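Local coordinates for protein benzyl alcohol dehydrogenase (Acinetobacter calcoaceticus, PDB 1F8F) that catalyses the NAD-dependent oxidation of aryl alcohols such as benzyl alcohol to their aldehydes, as a zinc-containing member of the medium-chain alcohol dehydrogenase family, at residues G31-V36 against Y148-E153; L342-A347 against G361-P366. All coordinates share one frame; numbering follows the deposited sequence.

Interaction 1: residues G31-V36 against Y148-E153; sequences GDEVLV and YALSRE. With SO4 (sulfate ion), chain D.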
loop_
_atom_site.group_PDB
_atom_site.type_symbol
_atom_site.label_atom_id
_atom_site.label_comp_id
_atom_site.label_asym_id
_atom_site.label_seq_id
_atom_site.Cartn_x
_atom_site.Cartn_y
_atom_site.Cartn_z
ATOM N N GLY A 31 -28.862 -16.386 20.948
ATOM C CA GLY A 31 -28.090 -15.171 20.779
ATOM C C GLY A 31 -28.191 -14.555 19.386
ATOM O O GLY A 31 -29.195 -13.962 18.999
ATOM N N ASP A 32 -27.065 -14.645 18.671
ATOM C CA ASP A 32 -26.979 -14.125 17.305
ATOM C C ASP A 32 -26.922 -15.206 16.222
ATOM O O ASP A 32 -26.636 -14.986 15.006
ATOM C CB ASP A 32 -25.900 -13.067 17.276
ATOM C CG ASP A 32 -24.456 -13.509 17.240
ATOM O OD1 ASP A 32 -24.129 -14.677 17.467
ATOM O OD2 ASP A 32 -23.586 -12.645 16.919
ATOM N N GLU A 33 -27.366 -16.417 16.586
ATOM C CA GLU A 33 -27.503 -17.550 15.691
ATOM C C GLU A 33 -28.664 -17.420 14.702
ATOM O O GLU A 33 -29.542 -16.599 14.915
ATOM C CB GLU A 33 -27.719 -18.854 16.449
ATOM C CG GLU A 33 -26.685 -19.103 17.525
ATOM C CD GLU A 33 -27.058 -20.335 18.334
ATOM O OE1 GLU A 33 -28.281 -20.557 18.465
ATOM O OE2 GLU A 33 -26.152 -21.039 18.820
ATOM N N VAL A 34 -28.579 -18.133 13.578
ATOM C CA VAL A 34 -29.585 -18.111 12.521
ATOM C C VAL A 34 -30.051 -19.504 12.061
ATOM O O VAL A 34 -29.177 -20.357 11.919
ATOM C CB VAL A 34 -29.107 -17.458 11.228
ATOM C CG1 VAL A 34 -30.254 -16.737 10.542
ATOM C CG2 VAL A 34 -27.927 -16.536 11.416
ATOM N N LEU A 35 -31.359 -19.765 11.882
ATOM C CA LEU A 35 -31.899 -21.049 11.453
ATOM C C LEU A 35 -32.212 -20.982 9.957
ATOM O O LEU A 35 -33.047 -20.139 9.585
ATOM C CB LEU A 35 -33.260 -21.454 12.053
ATOM C CG LEU A 35 -33.619 -22.934 11.793
ATOM C CD1 LEU A 35 -32.581 -23.864 12.396
ATOM C CD2 LEU A 35 -35.001 -23.227 12.345
ATOM N N VAL A 36 -31.510 -21.802 9.166
ATOM C CA VAL A 36 -31.678 -21.624 7.709
ATOM C C VAL A 36 -32.365 -22.790 7.002
ATOM O O VAL A 36 -31.928 -23.926 7.223
ATOM C CB VAL A 36 -30.267 -21.492 7.054
ATOM C CG1 VAL A 36 -30.345 -21.300 5.552
ATOM C CG2 VAL A 36 -29.524 -20.280 7.617
ATOM N N TYR A 148 -31.831 -28.509 7.118
ATOM C CA TYR A 148 -31.834 -27.328 7.972
ATOM C C TYR A 148 -30.429 -27.106 8.530
ATOM O O TYR A 148 -29.709 -28.062 8.799
ATOM C CB TYR A 148 -32.880 -27.430 9.104
ATOM C CG TYR A 148 -34.240 -26.980 8.578
ATOM C CD1 TYR A 148 -35.149 -27.853 7.947
ATOM C CD2 TYR A 148 -34.613 -25.658 8.742
ATOM C CE1 TYR A 148 -36.351 -27.363 7.489
ATOM C CE2 TYR A 148 -35.813 -25.184 8.293
ATOM C CZ TYR A 148 -36.689 -26.048 7.653
ATOM O OH TYR A 148 -37.879 -25.497 7.207
ATOM N N ALA A 149 -30.023 -25.822 8.606
ATOM C CA ALA A 149 -28.726 -25.493 9.138
ATOM C C ALA A 149 -28.796 -24.326 10.128
ATOM O O ALA A 149 -29.547 -23.352 9.958
ATOM C CB ALA A 149 -27.765 -25.067 8.007
ATOM N N LEU A 150 -27.925 -24.417 11.131
ATOM C CA LEU A 150 -27.781 -23.307 12.063
ATOM C C LEU A 150 -26.436 -22.604 11.829
ATOM O O LEU A 150 -25.360 -23.216 11.953
ATOM C CB LEU A 150 -27.816 -23.877 13.480
ATOM C CG LEU A 150 -27.948 -22.840 14.602
ATOM C CD1 LEU A 150 -29.404 -22.461 14.778
ATOM C CD2 LEU A 150 -27.329 -23.352 15.899
ATOM N N SER A 151 -26.471 -21.304 11.577
ATOM C CA SER A 151 -25.209 -20.580 11.369
ATOM C C SER A 151 -25.100 -19.421 12.341
ATOM O O SER A 151 -25.958 -19.340 13.240
ATOM C CB SER A 151 -25.188 -20.150 9.892
ATOM O OG SER A 151 -26.405 -19.411 9.672
ATOM N N ARG A 152 -24.133 -18.527 12.196
ATOM C CA ARG A 152 -24.033 -17.319 13.024
ATOM C C ARG A 152 -24.349 -16.118 12.124
ATOM O O ARG A 152 -24.139 -16.208 10.905
ATOM C CB ARG A 152 -22.658 -17.108 13.667
ATOM C CG ARG A 152 -22.201 -18.108 14.710
ATOM C CD ARG A 152 -23.239 -18.355 15.805
ATOM N NE ARG A 152 -23.247 -17.217 16.766
ATOM C CZ ARG A 152 -22.217 -17.077 17.604
ATOM N NH1 ARG A 152 -21.222 -17.957 17.626
ATOM N NH2 ARG A 152 -22.156 -16.061 18.452
ATOM N N GLU A 153 -24.740 -14.985 12.667
ATOM C CA GLU A 153 -25.062 -13.783 11.898
ATOM C C GLU A 153 -23.799 -13.352 11.128
ATOM O O GLU A 153 -24.001 -12.925 9.981
ATOM C CB GLU A 153 -25.520 -12.543 12.706
ATOM C CG GLU A 153 -25.973 -11.298 11.953
ATOM C CD GLU A 153 -26.481 -10.178 12.844
ATOM O OE1 GLU A 153 -25.981 -10.054 13.996
ATOM O OE2 GLU A 153 -27.345 -9.316 12.579
HETATM S S SO4 D . -19.078 -17.523 21.147
HETATM O O1 SO4 D . -20.084 -17.942 22.183
HETATM O O2 SO4 D . -17.717 -17.511 21.784
HETATM O O3 SO4 D . -19.434 -16.196 20.567
HETATM O O4 SO4 D . -19.097 -18.557 20.057
#
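Val-34 and Val-36 pair with Ser-151 and Ala-149 as the hydrogen-bonded sites of an antiparallel ladder, and here the contact is tight. Four backbone bonds close it, the shortest from Val-36 N to Ala-149 O at 2.6 Å. On one face Val-34 CB lies 3.7 Å from Ser-151 OG, whose own hydrogen bond goes to Thr-156, while Val-36 and Ser-151 also meet strand 86-89. On the other face Leu-35 CD1 approaches Leu-150 CD1 at 4.2 Å. These strands belong to the GroES-like domain of the alcohol dehydrogenase, where strand 66-74 pairs with the other edge of strand 33-42.

The ladder loosens toward Asp-32, where Glu-153 N reaches Asp-32 O only weakly. Partly exposed Arg-152, bent at chi2 and chi3, swings back to a side-on salt bridge with Asp-32: NH2 (2.6 Å) and NE (2.8 Å) both bond the single oxygen OD1, with the carboxylate turned 61° from the guanidinium plane. A sulfate, probably from the crystallisation liquor, takes a bond from Arg-152 NH1 to its O4 at 3.3 Å and a weak one from NH2. Glu-153 beside it is buried, its carboxylate bonded to the amides of Thr-79 and Glu-80 and to Lys-96 of the second subunit.

Interaction 2: residues L342-A347 against G361-P366; sequences LVKFYA and GITLKP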
loop_
_atom_site.group_PDB
_atom_site.type_symbol
_atom_site.label_atom_id
_atom_site.label_comp_id
_atom_site.label_asym_id
_atom_site.label_seq_id
_atom_site.Cartn_x
_atom_site.Cartn_y
_atom_site.Cartn_z
ATOM N N LEU A 342 -19.140 -23.478 -14.271
ATOM C CA LEU A 342 -18.404 -24.587 -13.655
ATOM C C LEU A 342 -19.352 -25.601 -13.007
ATOM O O LEU A 342 -18.944 -26.604 -12.381
ATOM C CB LEU A 342 -17.504 -23.964 -12.573
ATOM C CG LEU A 342 -16.723 -22.715 -12.962
ATOM C CD1 LEU A 342 -15.892 -22.125 -11.806
ATOM C CD2 LEU A 342 -15.753 -22.981 -14.113
ATOM N N VAL A 343 -20.656 -25.326 -13.029
ATOM C CA VAL A 343 -21.600 -26.098 -12.240
ATOM C C VAL A 343 -22.412 -27.226 -12.823
ATOM O O VAL A 343 -22.958 -26.979 -13.904
ATOM C CB VAL A 343 -22.561 -25.030 -11.606
ATOM C CG1 VAL A 343 -23.827 -25.544 -11.006
ATOM C CG2 VAL A 343 -21.717 -24.346 -10.490
ATOM N N LYS A 344 -22.584 -28.318 -12.048
ATOM C CA LYS A 344 -23.523 -29.374 -12.445
ATOM C C LYS A 344 -24.339 -29.857 -11.229
ATOM O O LYS A 344 -23.800 -30.143 -10.156
ATOM C CB LYS A 344 -22.822 -30.548 -13.118
ATOM C CG LYS A 344 -23.701 -31.716 -13.525
ATOM C CD LYS A 344 -22.898 -32.964 -13.899
ATOM C CE LYS A 344 -23.636 -34.052 -14.659
ATOM N NZ LYS A 344 -24.711 -34.688 -13.838
ATOM N N PHE A 345 -25.662 -29.902 -11.324
ATOM C CA PHE A 345 -26.570 -30.274 -10.250
ATOM C C PHE A 345 -26.824 -31.768 -10.076
ATOM O O PHE A 345 -26.948 -32.491 -11.061
ATOM C CB PHE A 345 -27.915 -29.579 -10.477
ATOM C CG PHE A 345 -27.955 -28.092 -10.328
ATOM C CD1 PHE A 345 -27.893 -27.478 -9.096
ATOM C CD2 PHE A 345 -28.130 -27.273 -11.451
ATOM C CE1 PHE A 345 -27.953 -26.096 -8.952
ATOM C CE2 PHE A 345 -28.189 -25.893 -11.326
ATOM C CZ PHE A 345 -28.093 -25.293 -10.066
ATOM N N TYR A 346 -26.852 -32.328 -8.882
ATOM C CA TYR A 346 -27.137 -33.712 -8.588
ATOM C C TYR A 346 -28.287 -33.815 -7.587
ATOM O O TYR A 346 -28.355 -32.850 -6.817
ATOM C CB TYR A 346 -25.879 -34.298 -7.923
ATOM C CG TYR A 346 -24.658 -34.434 -8.807
ATOM C CD1 TYR A 346 -23.853 -33.343 -9.126
ATOM C CD2 TYR A 346 -24.329 -35.674 -9.327
ATOM C CE1 TYR A 346 -22.737 -33.485 -9.934
ATOM C CE2 TYR A 346 -23.223 -35.819 -10.152
ATOM C CZ TYR A 346 -22.424 -34.725 -10.453
ATOM O OH TYR A 346 -21.325 -34.894 -11.288
ATOM N N ALA A 347 -29.048 -34.899 -7.486
ATOM C CA ALA A 347 -30.037 -35.035 -6.418
ATOM C C ALA A 347 -29.397 -35.384 -5.076
ATOM O O ALA A 347 -28.318 -36.038 -5.041
ATOM C CB ALA A 347 -30.992 -36.178 -6.799
ATOM N N GLY A 361 -12.431 -35.521 -12.399
ATOM C CA GLY A 361 -12.329 -34.335 -13.196
ATOM C C GLY A 361 -13.407 -34.062 -14.212
ATOM O O GLY A 361 -13.244 -33.053 -14.919
ATOM N N ILE A 362 -14.511 -34.828 -14.305
ATOM C CA ILE A 362 -15.538 -34.441 -15.276
ATOM C C ILE A 362 -16.418 -33.341 -14.690
ATOM O O ILE A 362 -17.002 -32.571 -15.440
ATOM C CB ILE A 362 -16.474 -35.520 -15.841
ATOM C CG1 ILE A 362 -17.099 -36.368 -14.734
ATOM C CG2 ILE A 362 -15.801 -36.403 -16.888
ATOM C CD1 ILE A 362 -18.473 -35.854 -14.362
ATOM N N THR A 363 -16.528 -33.274 -13.373
ATOM C CA THR A 363 -17.355 -32.230 -12.767
ATOM C C THR A 363 -16.463 -31.269 -11.988
ATOM O O THR A 363 -15.864 -31.694 -10.980
ATOM C CB THR A 363 -18.412 -32.829 -11.824
ATOM O OG1 THR A 363 -19.364 -33.571 -12.614
ATOM C CG2 THR A 363 -19.171 -31.792 -11.029
ATOM N N LEU A 364 -16.543 -30.009 -12.400
ATOM C CA LEU A 364 -15.773 -28.929 -11.805
ATOM C C LEU A 364 -16.321 -28.545 -10.425
ATOM O O LEU A 364 -15.579 -28.533 -9.457
ATOM C CB LEU A 364 -15.718 -27.658 -12.639
ATOM C CG LEU A 364 -14.755 -27.507 -13.813
ATOM C CD1 LEU A 364 -13.333 -27.295 -13.307
ATOM C CD2 LEU A 364 -14.799 -28.715 -14.744
ATOM N N LYS A 365 -17.592 -28.215 -10.377
ATOM C CA LYS A 365 -18.277 -27.845 -9.141
ATOM C C LYS A 365 -19.665 -28.465 -8.994
ATOM O O LYS A 365 -20.661 -27.863 -9.388
ATOM C CB LYS A 365 -18.361 -26.288 -9.038
ATOM C CG LYS A 365 -19.222 -25.746 -7.921
ATOM C CD LYS A 365 -18.725 -26.216 -6.540
ATOM C CE LYS A 365 -17.337 -25.687 -6.204
ATOM N NZ LYS A 365 -16.832 -26.212 -4.879
ATOM N N PRO A 366 -19.789 -29.544 -8.261
ATOM C CA PRO A 366 -21.115 -30.140 -7.951
ATOM C C PRO A 366 -21.909 -29.308 -6.974
ATOM O O PRO A 366 -21.358 -28.589 -6.119
ATOM C CB PRO A 366 -20.781 -31.501 -7.383
ATOM C CG PRO A 366 -19.277 -31.683 -7.390
ATOM C CD PRO A 366 -18.680 -30.302 -7.615
HETATM O O HOH W 1 -18.454 -29.112 -13.822
#
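Segments 342-347 and 361-366 run parallel through two bridges, Val-343 with Lys-365 and Lys-344 with Pro-366, joined by Lys-365 N to Leu-342 O (2.9 Å) and a weak bond from Lys-344 N to Lys-365 O. A water bridges the strands before the first pair, donating to Leu-342 O and accepting from Leu-364 N. Beside it the CB atoms of Leu-342 and Leu-364 meet at 4.1 Å, and both side chains continue onto Leu-204 of helix 201-213.

Val-343 and Lys-365 share one face of the sheet, Val-343 CG2 lying 3.8 Å from Lys-365 CG. The lysine then bends at chi2 and chi3 (60° and 64°), and its NZ leaves the contact for Glu-66 and the carbonyl of Met-43, near the zinc ligand Cys-44 and the bound NAD. The two strands are the ends of a beta-alpha-beta unit whose helix, 351-360, finishes in a Schellman motif at Gly-361.

On the other face Tyr-346 reaches back along the second segment. Its ring lies alongside Pro-366, CE1 3.8 Å from the proline CB, with both side chains pointing the same way. At the far end Thr-363 comes from the opposite direction, its OG1 at the ring edge and donating to Tyr-346 OH at 2.7 Å. That phenol oxygen also bonds Asp-357 of the helix, so the hydroxyl has two polar partners. Lys-344 extends across Thr-363 at about a right angle, then turns at chi4 (-66°) to set NZ over one face of the tyrosine, 4.0 Å above its plane and off-centre, nearer the ring's margin.

Overall arrangement
Along the chain interaction 1 is complete before the first residue of interaction 2. Their centres lie 27 Å apart and their nearest atoms about 14 Å, so they do not touch, yet one mixed sheet carries both. Strand 33-42, which pairs with 148-152 in interaction 1, runs on to become the antiparallel neighbour of strand 365-369, the partner of 343-347 in interaction 2. The C-terminal strands thus return to the sheet begun by the N-terminal part, after the chain has passed through the NAD-binding Rossmann domain. Interaction 1 lies at the outer end, where Glu-153 meets a second subunit; interaction 2 lies where the sheet approaches the bound NAD and the zinc of Cys-44, His-65 and Cys-173.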